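Local coordinates for methionine gamma-lyase (Trichomonas vaginalis, PDB 1E5E), which belongs to the Cys/Met metabolism family of pyridoxal-phosphate-dependent enzymes and assembles from four copies of its chain, at residues 275-280 / 390-395; 69-74 / 255-260; 93-98 / 120-125; 65-70 / 248-253. One frame throughout, in Å; residues are numbered along the deposited sequence.

Interaction 1. Residues 275-280 / 390-395; sequences AEYLKS and QGLDAL
Leu392 of helix 381-396 points its CD1 methyl at the last turn of helix 260-279 and touches two side chains there. All the contact across the two segments is apolar. CD1 of Leu392 lies 4.1 Å from CD2 of Leu278, and the two leucine side chains cross at about a right angle. Leu392 CD1 also lies 4.4 Å from Tyr277 CE2, oblique to the ring. The Tyr277 side chain starts out beside the contact, but CG is anti to the backbone N (chi1 174°), and the ring reaches across to helix 381-396. There it also packs on Ile385 and Phe388. Leu278 rests on Phe314 and Leu392 on Leu316, both in strand 311-316, and Leu392 also meets Leu326 of helix 319-328.

Polar bonds lie beside the apolar patch. Asp393 splits its carboxylate: OD1 forms a salt bridge with Lys389, and OD2 is hydrogen-bonded to NE2 of His281, just past Ser280.

No hydrogen bond joins the two segments, and the nearest CA atoms, those of Leu278 and Leu392, are 9.3 Å apart. Shape and burial of apolar groups therefore probably do most of the holding, with the Asp393-His281 bond joining helix 381-396 to the loop after helix 260-279.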
loop_
_atom_site.group_PDB
_atom_site.type_symbol
_atom_site.label_atom_id
_atom_site.label_comp_id
_atom_site.label_asym_id
_atom_site.label_seq_id
_atom_site.Cartn_x
_atom_site.Cartn_y
_atom_site.Cartn_z
ATOM N N ALA A 275 -34.460 10.837 -6.192
ATOM C CA ALA A 275 -35.105 10.869 -7.505
ATOM C C ALA A 275 -36.505 11.460 -7.364
ATOM O O ALA A 275 -36.872 12.260 -8.209
ATOM C CB ALA A 275 -35.164 9.485 -8.147
ATOM N N GLU A 276 -37.258 11.058 -6.361
ATOM C CA GLU A 276 -38.588 11.570 -6.106
ATOM C C GLU A 276 -38.572 13.084 -5.909
ATOM O O GLU A 276 -39.409 13.769 -6.480
ATOM C CB GLU A 276 -39.237 10.938 -4.857
ATOM C CG GLU A 276 -39.610 9.486 -5.078
ATOM C CD GLU A 276 -40.364 8.677 -4.068
ATOM O OE1 GLU A 276 -40.888 9.150 -3.038
ATOM O OE2 GLU A 276 -40.534 7.442 -4.252
ATOM N N TYR A 277 -37.560 13.611 -5.202
ATOM C CA TYR A 277 -37.472 15.047 -5.022
ATOM C C TYR A 277 -37.210 15.747 -6.344
ATOM O O TYR A 277 -37.801 16.785 -6.629
ATOM C CB TYR A 277 -36.342 15.387 -3.997
ATOM C CG TYR A 277 -36.179 16.903 -3.960
ATOM C CD1 TYR A 277 -37.090 17.662 -3.249
ATOM C CD2 TYR A 277 -35.147 17.531 -4.610
ATOM C CE1 TYR A 277 -36.986 19.044 -3.210
ATOM C CE2 TYR A 277 -35.002 18.908 -4.585
ATOM C CZ TYR A 277 -35.946 19.635 -3.886
ATOM O OH TYR A 277 -35.863 20.986 -3.855
ATOM N N LEU A 278 -36.324 15.223 -7.193
ATOM C CA LEU A 278 -35.979 15.864 -8.444
ATOM C C LEU A 278 -37.173 15.909 -9.401
ATOM O O LEU A 278 -37.456 16.915 -10.029
ATOM C CB LEU A 278 -34.820 15.181 -9.169
ATOM C CG LEU A 278 -33.480 15.151 -8.409
ATOM C CD1 LEU A 278 -32.465 14.267 -9.147
ATOM C CD2 LEU A 278 -32.962 16.567 -8.236
ATOM N N LYS A 279 -37.938 14.819 -9.366
ATOM C CA LYS A 279 -39.065 14.691 -10.261
ATOM C C LYS A 279 -40.121 15.769 -9.991
ATOM O O LYS A 279 -40.812 16.227 -10.906
ATOM C CB LYS A 279 -39.627 13.288 -10.117
ATOM C CG LYS A 279 -40.953 13.061 -10.822
ATOM C CD LYS A 279 -41.559 11.740 -10.335
ATOM C CE LYS A 279 -41.293 10.654 -11.354
ATOM N NZ LYS A 279 -42.471 10.429 -12.256
ATOM N N SER A 280 -40.260 16.200 -8.748
ATOM C CA SER A 280 -41.323 17.187 -8.540
ATOM C C SER A 280 -40.822 18.614 -8.472
ATOM O O SER A 280 -41.589 19.491 -8.105
ATOM C CB SER A 280 -42.046 16.703 -7.286
ATOM O OG SER A 280 -41.289 17.189 -6.193
ATOM N N GLN A 390 -31.059 24.084 -2.855
ATOM C CA GLN A 390 -30.432 25.385 -2.956
ATOM C C GLN A 390 -29.940 25.578 -4.391
ATOM O O GLN A 390 -30.093 26.674 -4.938
ATOM C CB GLN A 390 -29.302 25.649 -1.967
ATOM C CG GLN A 390 -28.100 24.723 -1.960
ATOM C CD GLN A 390 -26.993 25.115 -2.902
ATOM O OE1 GLN A 390 -26.954 26.297 -3.273
ATOM N NE2 GLN A 390 -26.133 24.189 -3.331
ATOM N N GLY A 391 -29.329 24.565 -4.971
ATOM C CA GLY A 391 -28.783 24.669 -6.321
ATOM C C GLY A 391 -29.919 24.977 -7.312
ATOM O O GLY A 391 -29.740 25.820 -8.191
ATOM N N LEU A 392 -30.980 24.182 -7.274
ATOM C CA LEU A 392 -32.116 24.338 -8.174
ATOM C C LEU A 392 -32.896 25.636 -7.961
ATOM O O LEU A 392 -33.207 26.357 -8.926
ATOM C CB LEU A 392 -33.076 23.144 -8.052
ATOM C CG LEU A 392 -32.535 21.825 -8.642
ATOM C CD1 LEU A 392 -33.427 20.655 -8.290
ATOM C CD2 LEU A 392 -32.384 21.971 -10.144
ATOM N N ASP A 393 -33.199 26.004 -6.718
ATOM C CA ASP A 393 -33.919 27.241 -6.446
ATOM C C ASP A 393 -33.172 28.417 -7.055
ATOM O O ASP A 393 -33.834 29.222 -7.708
ATOM C CB ASP A 393 -34.158 27.462 -4.952
ATOM C CG ASP A 393 -35.270 26.548 -4.462
ATOM O OD1 ASP A 393 -35.637 26.661 -3.264
ATOM O OD2 ASP A 393 -35.752 25.690 -5.250
ATOM N N ALA A 394 -31.866 28.510 -6.895
ATOM C CA ALA A 394 -31.043 29.557 -7.456
ATOM C C ALA A 394 -31.119 29.654 -8.974
ATOM O O ALA A 394 -31.126 30.702 -9.615
ATOM C CB ALA A 394 -29.589 29.257 -7.113
ATOM N N LEU A 395 -31.135 28.493 -9.625
ATOM C CA LEU A 395 -31.349 28.394 -11.053
ATOM C C LEU A 395 -32.613 29.169 -11.412
ATOM O O LEU A 395 -32.609 29.968 -12.332
ATOM C CB LEU A 395 -31.611 26.923 -11.367
ATOM C CG LEU A 395 -31.106 26.334 -12.668
ATOM C CD1 LEU A 395 -29.608 26.557 -12.766
ATOM C CD2 LEU A 395 -31.457 24.851 -12.723
#

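Interaction 2. Residues 69-74 / 255-260; sequences GKIAFL and RGLSTL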
loop_
_atom_site.group_PDB
_atom_site.type_symbol
_atom_site.label_atom_id
_atom_site.label_comp_id
_atom_site.label_asym_id
_atom_site.label_seq_id
_atom_site.Cartn_x
_atom_site.Cartn_y
_atom_site.Cartn_z
ATOM N N GLY A 69 -12.830 -15.376 -7.273
ATOM C CA GLY A 69 -13.725 -16.445 -6.792
ATOM C C GLY A 69 -14.886 -15.828 -6.043
ATOM O O GLY A 69 -16.056 -16.250 -6.145
ATOM N N LYS A 70 -14.599 -14.745 -5.327
ATOM C CA LYS A 70 -15.694 -14.053 -4.615
ATOM C C LYS A 70 -16.684 -13.472 -5.615
ATOM O O LYS A 70 -17.907 -13.740 -5.508
ATOM C CB LYS A 70 -15.139 -13.024 -3.659
ATOM C CG LYS A 70 -14.581 -13.567 -2.341
ATOM C CD LYS A 70 -13.883 -12.502 -1.525
ATOM C CE LYS A 70 -13.598 -12.962 -0.080
ATOM N NZ LYS A 70 -12.788 -14.218 -0.089
ATOM N N ILE A 71 -16.235 -12.856 -6.704
ATOM C CA ILE A 71 -17.111 -12.239 -7.703
ATOM C C ILE A 71 -17.819 -13.300 -8.550
ATOM O O ILE A 71 -19.014 -13.144 -8.820
ATOM C CB ILE A 71 -16.339 -11.299 -8.661
ATOM C CG1 ILE A 71 -15.658 -10.129 -7.922
ATOM C CG2 ILE A 71 -17.196 -10.785 -9.802
ATOM C CD1 ILE A 71 -16.652 -9.201 -7.259
ATOM N N ALA A 72 -17.113 -14.366 -8.944
ATOM C CA ALA A 72 -17.747 -15.449 -9.701
ATOM C C ALA A 72 -18.885 -16.045 -8.865
ATOM O O ALA A 72 -19.936 -16.362 -9.412
ATOM C CB ALA A 72 -16.827 -16.644 -9.943
ATOM N N PHE A 73 -18.680 -16.185 -7.538
ATOM C CA PHE A 73 -19.773 -16.682 -6.696
ATOM C C PHE A 73 -20.947 -15.701 -6.723
ATOM O O PHE A 73 -22.102 -16.136 -6.919
ATOM C CB PHE A 73 -19.299 -16.952 -5.264
ATOM C CG PHE A 73 -20.377 -17.534 -4.399
ATOM C CD1 PHE A 73 -21.315 -16.728 -3.798
ATOM C CD2 PHE A 73 -20.432 -18.902 -4.224
ATOM C CE1 PHE A 73 -22.361 -17.294 -3.070
ATOM C CE2 PHE A 73 -21.429 -19.472 -3.443
ATOM C CZ PHE A 73 -22.403 -18.653 -2.878
ATOM N N LEU A 74 -20.668 -14.402 -6.515
ATOM C CA LEU A 74 -21.735 -13.410 -6.497
ATOM C C LEU A 74 -22.493 -13.285 -7.819
ATOM O O LEU A 74 -23.693 -12.998 -7.774
ATOM C CB LEU A 74 -21.199 -12.027 -6.072
ATOM C CG LEU A 74 -20.725 -12.016 -4.583
ATOM C CD1 LEU A 74 -19.947 -10.726 -4.285
ATOM C CD2 LEU A 74 -21.928 -12.114 -3.643
ATOM N N ARG A 255 -11.530 -5.681 -0.056
ATOM C CA ARG A 255 -11.908 -4.924 1.136
ATOM C C ARG A 255 -13.222 -4.169 0.910
ATOM O O ARG A 255 -14.122 -4.192 1.766
ATOM C CB ARG A 255 -10.799 -3.957 1.546
ATOM C CG ARG A 255 -11.007 -3.208 2.857
ATOM C CD ARG A 255 -9.980 -2.102 3.022
ATOM N NE ARG A 255 -9.529 -1.837 4.369
ATOM C CZ ARG A 255 -9.772 -0.688 5.005
ATOM N NH1 ARG A 255 -10.519 0.275 4.450
ATOM N NH2 ARG A 255 -9.278 -0.446 6.217
ATOM N N GLY A 256 -13.265 -3.434 -0.199
ATOM C CA GLY A 256 -14.412 -2.642 -0.609
ATOM C C GLY A 256 -15.658 -3.526 -0.823
ATOM O O GLY A 256 -16.773 -3.159 -0.429
ATOM N N LEU A 257 -15.484 -4.715 -1.386
ATOM C CA LEU A 257 -16.531 -5.672 -1.638
ATOM C C LEU A 257 -17.242 -6.136 -0.383
ATOM O O LEU A 257 -18.435 -6.499 -0.374
ATOM C CB LEU A 257 -15.937 -6.928 -2.334
ATOM C CG LEU A 257 -16.927 -8.065 -2.632
ATOM C CD1 LEU A 257 -18.085 -7.613 -3.551
ATOM C CD2 LEU A 257 -16.248 -9.246 -3.306
ATOM N N SER A 258 -16.519 -6.179 0.752
ATOM C CA SER A 258 -17.129 -6.643 1.975
ATOM C C SER A 258 -18.263 -5.731 2.410
ATOM O O SER A 258 -19.184 -6.246 3.082
ATOM C CB SER A 258 -16.066 -6.894 3.058
ATOM O OG SER A 258 -15.499 -5.664 3.442
ATOM N N THR A 259 -18.324 -4.453 2.001
ATOM C CA THR A 259 -19.495 -3.645 2.374
ATOM C C THR A 259 -20.439 -3.440 1.183
ATOM O O THR A 259 -21.320 -2.572 1.248
ATOM C CB THR A 259 -19.089 -2.244 2.862
ATOM O OG1 THR A 259 -18.183 -1.648 1.898
ATOM C CG2 THR A 259 -18.453 -2.312 4.246
ATOM N N LEU A 260 -20.237 -4.157 0.082
ATOM C CA LEU A 260 -21.045 -3.959 -1.119
ATOM C C LEU A 260 -22.549 -4.070 -0.829
ATOM O O LEU A 260 -23.393 -3.314 -1.305
ATOM C CB LEU A 260 -20.661 -4.974 -2.228
ATOM C CG LEU A 260 -21.473 -4.877 -3.528
ATOM C CD1 LEU A 260 -21.349 -3.507 -4.193
ATOM C CD2 LEU A 260 -21.026 -5.916 -4.581
#
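Leu257 puts its two methyl groups against three residues of helix 62-75. This is the tight part of the contact. CD1 of Leu257 meets CD1 of Leu74 at 3.7 Å, and these side chains reach toward each other tip to tip. CD2 of Leu257 lies 4.0 Å from CB of Lys70 and also touches CD1 of Ile71, at 4.0 Å. With CG of Leu257 anti to the backbone N (chi1 178°), the side chain extends straight at the other helix, and its fork spans one turn, from Lys70 to Leu74. All four residues are buried. Lys70 contributes only the root of its side chain; its outer part leads away, and NZ is hydrogen-bonded to Asn66 OD1.

The other side is looser. Leu260 also points toward helix 62-75, but Leu260 CD2 comes no nearer than 4.9 Å to Leu74 CD1. Leu260 and Leu74 both pack on Met191. Ser258 is partly exposed and turns back on its own chain. Its OG donates to Arg255 O at 2.6 Å, and Ser258 N reaches that oxygen from the same face. Arg255 is buried against the second subunit and forms a salt bridge with its Asp216.

Ile71 also rests on strands 79-83 and 220-224. Helix 62-75 packs between helix 247-257 and the 79-83 end of the large mixed sheet, consistent with the fold type I of pyridoxal-phosphate enzymes.

Interaction 3. Residues 93-98 / 120-125; sequences TVLTIL and HALTKF
Leu122 lays its CD2 methyl over two side chains of helix 86-97. CD2 of Leu122 lies 3.7 Å from CD2 of Leu95, the closest approach of the contact, and 4.0 Å from CG2 of Val94. Leu122 CD1 meets Leu98 CD1 at 3.9 Å. Leu122 thus fits among three residues that lie on one side of helix 86-97 and its end. The Val94 and Leu98 side chains each cross it at about a right angle, while that of Leu95 lies more slantwise to it. In Val94, CG2 sits between the backbone N and the carbonyl carbon (chi1 -54°), and this branch is the one turned to Leu122. All four residues are buried, and no hydrogen bond crosses between the segments.

The two helices are successive in the chain, joined through strand 103-107. Helix 112-124 then leads on to strand 128-132, parallel to and beside 103-107, so it forms the crossover of a beta-alpha-beta unit in the large sheet. Val94 and Leu98 also rest on Ile150 of strand 148-154, and Leu98 and Leu122 both touch Ile127.

Leu98 leaves the helical path at the end of its helix. Phe125 follows the end of helix 112-124; CG of Lys124 stands 4.3 Å above the centre of the Phe125 ring. Lys124 and Phe125 both meet the third subunit. Lys124 NZ is hydrogen-bonded to Leu95 O of the third subunit, the third subunit's Lys124 returns the bond, and the two Phe125 rings meet with planes about 35° apart.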
loop_
_atom_site.group_PDB
_atom_site.type_symbol
_atom_site.label_atom_id
_atom_site.label_comp_id
_atom_site.label_asym_id
_atom_site.label_seq_id
_atom_site.Cartn_x
_atom_site.Cartn_y
_atom_site.Cartn_z
ATOM N N THR A 93 -12.082 -9.330 -23.329
ATOM C CA THR A 93 -13.178 -10.206 -23.694
ATOM C C THR A 93 -13.443 -10.116 -25.194
ATOM O O THR A 93 -13.327 -11.116 -25.907
ATOM C CB THR A 93 -14.436 -9.796 -22.897
ATOM O OG1 THR A 93 -14.155 -9.992 -21.493
ATOM C CG2 THR A 93 -15.667 -10.567 -23.339
ATOM N N VAL A 94 -13.788 -8.947 -25.737
ATOM C CA VAL A 94 -14.111 -8.918 -27.154
ATOM C C VAL A 94 -12.878 -9.152 -28.021
ATOM O O VAL A 94 -13.097 -9.704 -29.105
ATOM C CB VAL A 94 -14.873 -7.671 -27.629
ATOM C CG1 VAL A 94 -16.129 -7.453 -26.794
ATOM C CG2 VAL A 94 -13.999 -6.431 -27.645
ATOM N N LEU A 95 -11.632 -8.858 -27.642
ATOM C CA LEU A 95 -10.493 -9.123 -28.531
ATOM C C LEU A 95 -10.093 -10.592 -28.524
ATOM O O LEU A 95 -9.424 -11.058 -29.457
ATOM C CB LEU A 95 -9.329 -8.202 -28.261
ATOM C CG LEU A 95 -9.611 -6.709 -28.491
ATOM C CD1 LEU A 95 -8.408 -5.904 -28.016
ATOM C CD2 LEU A 95 -9.916 -6.409 -29.974
ATOM N N THR A 96 -10.521 -11.363 -27.523
ATOM C CA THR A 96 -10.280 -12.786 -27.502
ATOM C C THR A 96 -11.277 -13.496 -28.433
ATOM O O THR A 96 -10.907 -14.412 -29.168
ATOM C CB THR A 96 -10.509 -13.390 -26.099
ATOM O OG1 THR A 96 -9.552 -12.791 -25.207
ATOM C CG2 THR A 96 -10.342 -14.890 -26.021
ATOM N N ILE A 97 -12.536 -13.083 -28.322
ATOM C CA ILE A 97 -13.596 -13.715 -29.113
ATOM C C ILE A 97 -13.430 -13.422 -30.604
ATOM O O ILE A 97 -13.430 -14.350 -31.414
ATOM C CB ILE A 97 -14.985 -13.291 -28.621
ATOM C CG1 ILE A 97 -15.204 -13.764 -27.175
ATOM C CG2 ILE A 97 -16.100 -13.863 -29.483
ATOM C CD1 ILE A 97 -16.295 -12.978 -26.465
ATOM N N LEU A 98 -13.474 -12.153 -30.963
ATOM C CA LEU A 98 -13.453 -11.755 -32.363
ATOM C C LEU A 98 -12.132 -11.808 -33.095
ATOM O O LEU A 98 -11.009 -11.667 -32.607
ATOM C CB LEU A 98 -13.954 -10.305 -32.444
ATOM C CG LEU A 98 -15.269 -10.067 -31.683
ATOM C CD1 LEU A 98 -15.454 -8.578 -31.441
ATOM C CD2 LEU A 98 -16.414 -10.670 -32.482
ATOM N N HIS A 120 -14.431 2.719 -33.529
ATOM C CA HIS A 120 -13.164 3.011 -34.147
ATOM C C HIS A 120 -12.083 1.952 -34.126
ATOM O O HIS A 120 -11.501 1.655 -35.170
ATOM C CB HIS A 120 -12.620 4.341 -33.570
ATOM C CG HIS A 120 -13.608 5.450 -33.813
ATOM N ND1 HIS A 120 -13.928 5.817 -35.108
ATOM C CD2 HIS A 120 -14.328 6.251 -33.001
ATOM C CE1 HIS A 120 -14.806 6.802 -35.084
ATOM N NE2 HIS A 120 -15.062 7.081 -33.815
ATOM N N ALA A 121 -11.796 1.332 -32.992
ATOM C CA ALA A 121 -10.767 0.310 -32.891
ATOM C C ALA A 121 -11.114 -1.021 -33.514
ATOM O O ALA A 121 -10.373 -1.595 -34.305
ATOM C CB ALA A 121 -10.367 0.126 -31.409
ATOM N N LEU A 122 -12.277 -1.582 -33.139
ATOM C CA LEU A 122 -12.694 -2.877 -33.674
ATOM C C LEU A 122 -12.810 -2.820 -35.207
ATOM O O LEU A 122 -12.363 -3.762 -35.856
ATOM C CB LEU A 122 -13.958 -3.416 -33.025
ATOM C CG LEU A 122 -14.196 -3.857 -31.574
ATOM C CD1 LEU A 122 -15.488 -4.641 -31.426
ATOM C CD2 LEU A 122 -13.004 -4.645 -31.029
ATOM N N THR A 123 -13.350 -1.741 -35.750
ATOM C CA THR A 123 -13.492 -1.598 -37.186
ATOM C C THR A 123 -12.168 -1.408 -37.909
ATOM O O THR A 123 -12.067 -1.931 -39.018
ATOM C CB THR A 123 -14.470 -0.472 -37.551
ATOM O OG1 THR A 123 -14.029 0.761 -37.002
ATOM C CG2 THR A 123 -15.888 -0.733 -37.017
ATOM N N LYS A 124 -11.079 -0.915 -37.328
ATOM C CA LYS A 124 -9.795 -0.857 -38.058
ATOM C C LYS A 124 -9.099 -2.214 -38.082
ATOM O O LYS A 124 -8.089 -2.406 -38.778
ATOM C CB LYS A 124 -8.933 0.234 -37.474
ATOM C CG LYS A 124 -8.497 0.086 -36.029
ATOM C CD LYS A 124 -7.371 1.107 -35.814
ATOM C CE LYS A 124 -6.477 0.595 -34.670
ATOM N NZ LYS A 124 -5.365 1.544 -34.421
ATOM N N PHE A 125 -9.594 -3.176 -37.348
ATOM C CA PHE A 125 -9.103 -4.532 -37.237
ATOM C C PHE A 125 -10.002 -5.506 -37.967
ATOM O O PHE A 125 -9.987 -6.718 -37.765
ATOM C CB PHE A 125 -8.969 -4.941 -35.746
ATOM C CG PHE A 125 -7.833 -4.168 -35.090
ATOM C CD1 PHE A 125 -6.627 -3.940 -35.690
ATOM C CD2 PHE A 125 -8.034 -3.744 -33.768
ATOM C CE1 PHE A 125 -5.615 -3.254 -35.041
ATOM C CE2 PHE A 125 -7.029 -3.046 -33.117
ATOM C CZ PHE A 125 -5.843 -2.782 -33.761
#

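Interaction 4. Residues 65-70 / 248-253; sequences SNLEGK and HDAWLI
Asp249 OD1 has two hydrogen-bond partners. His248 ND1 donates to Asp249 OD1 at 3.1 Å, close to the plane of the imidazole ring, and OD1 accepts with its anti lone pair, the one that faces away from OD2. Ser246 OG of the third subunit is the second partner. The ND1 bond should help fix the rotation of the His248 ring, which stacks on His248 of the third subunit.

Across the contact the chemistry is apolar. CD1 of Leu67 packs on CG2 of Ile253 at 3.8 Å. CD2 of Leu67 lies 4.1 Å from CB of Ala250, and the small alanine lets the backbones come close: the CA atoms of Leu67 and Ala250 are 6.5 Å apart. With chi1 at 175°, Leu67 stretches directly toward helix 247-257. Within helix 62-75, Lys70 NZ donates to OD1 of Asn66 at 2.6 Å, in the carbonyl plane and on a lone pair. It has a second acceptor in Ala15 O.

Helix 62-75 thus lies close against helix 247-257. Glu68 of helix 62-75 forms a salt bridge with Arg233 of helix 226-241 and takes a hydrogen bond from Ala82 N of strand 79-83.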
loop_
_atom_site.group_PDB
_atom_site.type_symbol
_atom_site.label_atom_id
_atom_site.label_comp_id
_atom_site.label_asym_id
_atom_site.label_seq_id
_atom_site.Cartn_x
_atom_site.Cartn_y
_atom_site.Cartn_z
ATOM N N SER A 65 -6.883 -14.161 -7.417
ATOM C CA SER A 65 -7.784 -15.261 -7.423
ATOM C C SER A 65 -8.794 -15.122 -6.282
ATOM O O SER A 65 -9.928 -15.506 -6.510
ATOM C CB SER A 65 -7.128 -16.649 -7.205
ATOM O OG SER A 65 -6.194 -16.784 -8.251
ATOM N N ASN A 66 -8.359 -14.672 -5.115
ATOM C CA ASN A 66 -9.332 -14.506 -4.036
ATOM C C ASN A 66 -10.479 -13.606 -4.493
ATOM O O ASN A 66 -11.659 -13.945 -4.380
ATOM C CB ASN A 66 -8.638 -13.980 -2.767
ATOM C CG ASN A 66 -9.631 -13.810 -1.627
ATOM O OD1 ASN A 66 -10.699 -14.424 -1.548
ATOM N ND2 ASN A 66 -9.270 -12.937 -0.707
ATOM N N LEU A 67 -10.208 -12.394 -4.955
ATOM C CA LEU A 67 -11.260 -11.512 -5.460
ATOM C C LEU A 67 -12.085 -12.187 -6.574
ATOM O O LEU A 67 -13.297 -12.096 -6.610
ATOM C CB LEU A 67 -10.584 -10.306 -6.156
ATOM C CG LEU A 67 -11.541 -9.323 -6.846
ATOM C CD1 LEU A 67 -12.534 -8.841 -5.765
ATOM C CD2 LEU A 67 -10.739 -8.189 -7.491
ATOM N N GLU A 68 -11.439 -12.829 -7.541
ATOM C CA GLU A 68 -12.107 -13.494 -8.648
ATOM C C GLU A 68 -13.141 -14.530 -8.237
ATOM O O GLU A 68 -14.300 -14.520 -8.744
ATOM C CB GLU A 68 -11.071 -14.068 -9.616
ATOM C CG GLU A 68 -10.277 -12.978 -10.373
ATOM C CD GLU A 68 -9.132 -13.607 -11.161
ATOM O OE1 GLU A 68 -8.742 -14.767 -10.842
ATOM O OE2 GLU A 68 -8.625 -13.004 -12.156
ATOM N N GLY A 69 -12.830 -15.376 -7.273
ATOM C CA GLY A 69 -13.725 -16.445 -6.792
ATOM C C GLY A 69 -14.886 -15.828 -6.043
ATOM O O GLY A 69 -16.056 -16.250 -6.145
ATOM N N LYS A 70 -14.599 -14.745 -5.327
ATOM C CA LYS A 70 -15.694 -14.053 -4.615
ATOM C C LYS A 70 -16.684 -13.472 -5.615
ATOM O O LYS A 70 -17.907 -13.740 -5.508
ATOM C CB LYS A 70 -15.139 -13.024 -3.659
ATOM C CG LYS A 70 -14.581 -13.567 -2.341
ATOM C CD LYS A 70 -13.883 -12.502 -1.525
ATOM C CE LYS A 70 -13.598 -12.962 -0.080
ATOM N NZ LYS A 70 -12.788 -14.218 -0.089
ATOM N N HIS A 248 -2.189 -5.323 -5.005
ATOM C CA HIS A 248 -2.542 -4.361 -3.970
ATOM C C HIS A 248 -3.929 -3.803 -4.263
ATOM O O HIS A 248 -4.736 -3.703 -3.366
ATOM C CB HIS A 248 -1.470 -3.272 -3.933
ATOM C CG HIS A 248 -1.929 -2.017 -3.249
ATOM N ND1 HIS A 248 -2.617 -1.044 -3.984
ATOM C CD2 HIS A 248 -1.880 -1.592 -1.980
ATOM C CE1 HIS A 248 -2.933 -0.057 -3.172
ATOM N NE2 HIS A 248 -2.489 -0.368 -1.949
ATOM N N ASP A 249 -4.283 -3.519 -5.490
ATOM C CA ASP A 249 -5.583 -2.999 -5.876
ATOM C C ASP A 249 -6.635 -4.092 -5.771
ATOM O O ASP A 249 -7.723 -3.835 -5.252
ATOM C CB ASP A 249 -5.574 -2.427 -7.289
ATOM C CG ASP A 249 -4.921 -1.086 -7.455
ATOM O OD1 ASP A 249 -4.096 -0.667 -6.633
ATOM O OD2 ASP A 249 -5.063 -0.488 -8.551
ATOM N N ALA A 250 -6.294 -5.321 -6.177
ATOM C CA ALA A 250 -7.262 -6.401 -6.006
ATOM C C ALA A 250 -7.619 -6.542 -4.526
ATOM O O ALA A 250 -8.791 -6.765 -4.178
ATOM C CB ALA A 250 -6.749 -7.747 -6.470
ATOM N N TRP A 251 -6.585 -6.502 -3.659
ATOM C CA TRP A 251 -6.859 -6.598 -2.224
ATOM C C TRP A 251 -7.765 -5.475 -1.742
ATOM O O TRP A 251 -8.636 -5.734 -0.905
ATOM C CB TRP A 251 -5.504 -6.525 -1.475
ATOM C CG TRP A 251 -5.547 -6.684 0.016
ATOM C CD1 TRP A 251 -5.388 -7.866 0.687
ATOM C CD2 TRP A 251 -5.636 -5.665 1.019
ATOM N NE1 TRP A 251 -5.385 -7.612 2.048
ATOM C CE2 TRP A 251 -5.504 -6.275 2.269
ATOM C CE3 TRP A 251 -5.756 -4.278 0.961
ATOM C CZ2 TRP A 251 -5.584 -5.578 3.472
ATOM C CZ3 TRP A 251 -5.802 -3.537 2.141
ATOM C CH2 TRP A 251 -5.720 -4.204 3.375
ATOM N N LEU A 252 -7.591 -4.241 -2.227
ATOM C CA LEU A 252 -8.438 -3.116 -1.886
ATOM C C LEU A 252 -9.879 -3.307 -2.365
ATOM O O LEU A 252 -10.861 -2.925 -1.686
ATOM C CB LEU A 252 -7.871 -1.792 -2.433
ATOM C CG LEU A 252 -6.676 -1.127 -1.777
ATOM C CD1 LEU A 252 -6.277 0.157 -2.559
ATOM C CD2 LEU A 252 -6.977 -0.686 -0.326
ATOM N N ILE A 253 -10.078 -3.948 -3.491
ATOM C CA ILE A 253 -11.388 -4.239 -4.086
ATOM C C ILE A 253 -12.075 -5.268 -3.191
ATOM O O ILE A 253 -13.215 -5.048 -2.795
ATOM C CB ILE A 253 -11.349 -4.740 -5.532
ATOM C CG1 ILE A 253 -10.756 -3.636 -6.458
ATOM C CG2 ILE A 253 -12.785 -5.106 -6.011
ATOM C CD1 ILE A 253 -10.405 -4.200 -7.843
#

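How the interactions relate
Interactions 2 and 4 are two parts of one interface between helices 62-75 and 247-257. Their centres are 8 Å apart, they share Gly69 and Lys70, and both reach the second subunit. Interaction 3 lies about 27 Å from interaction 4, centre to centre, and both meet the third subunit. Interaction 1 stands apart, 35 Å from interaction 2 between centres, although helix 260-279 follows helix 247-257 directly in the chain. Interactions 1 and 3 lie on opposite sides of the chain's centre. The side chains of Ile253, Val94 and Ile71 lie about 9, 11 and 13 Å from a bound N-(hydroxy{3-hydroxy-2-methyl-5-[(phosphonooxy)methyl]pyridin-4-yl}methyl)norvaline. At these distances they do not touch the ligand and lie in the surrounding scaffold.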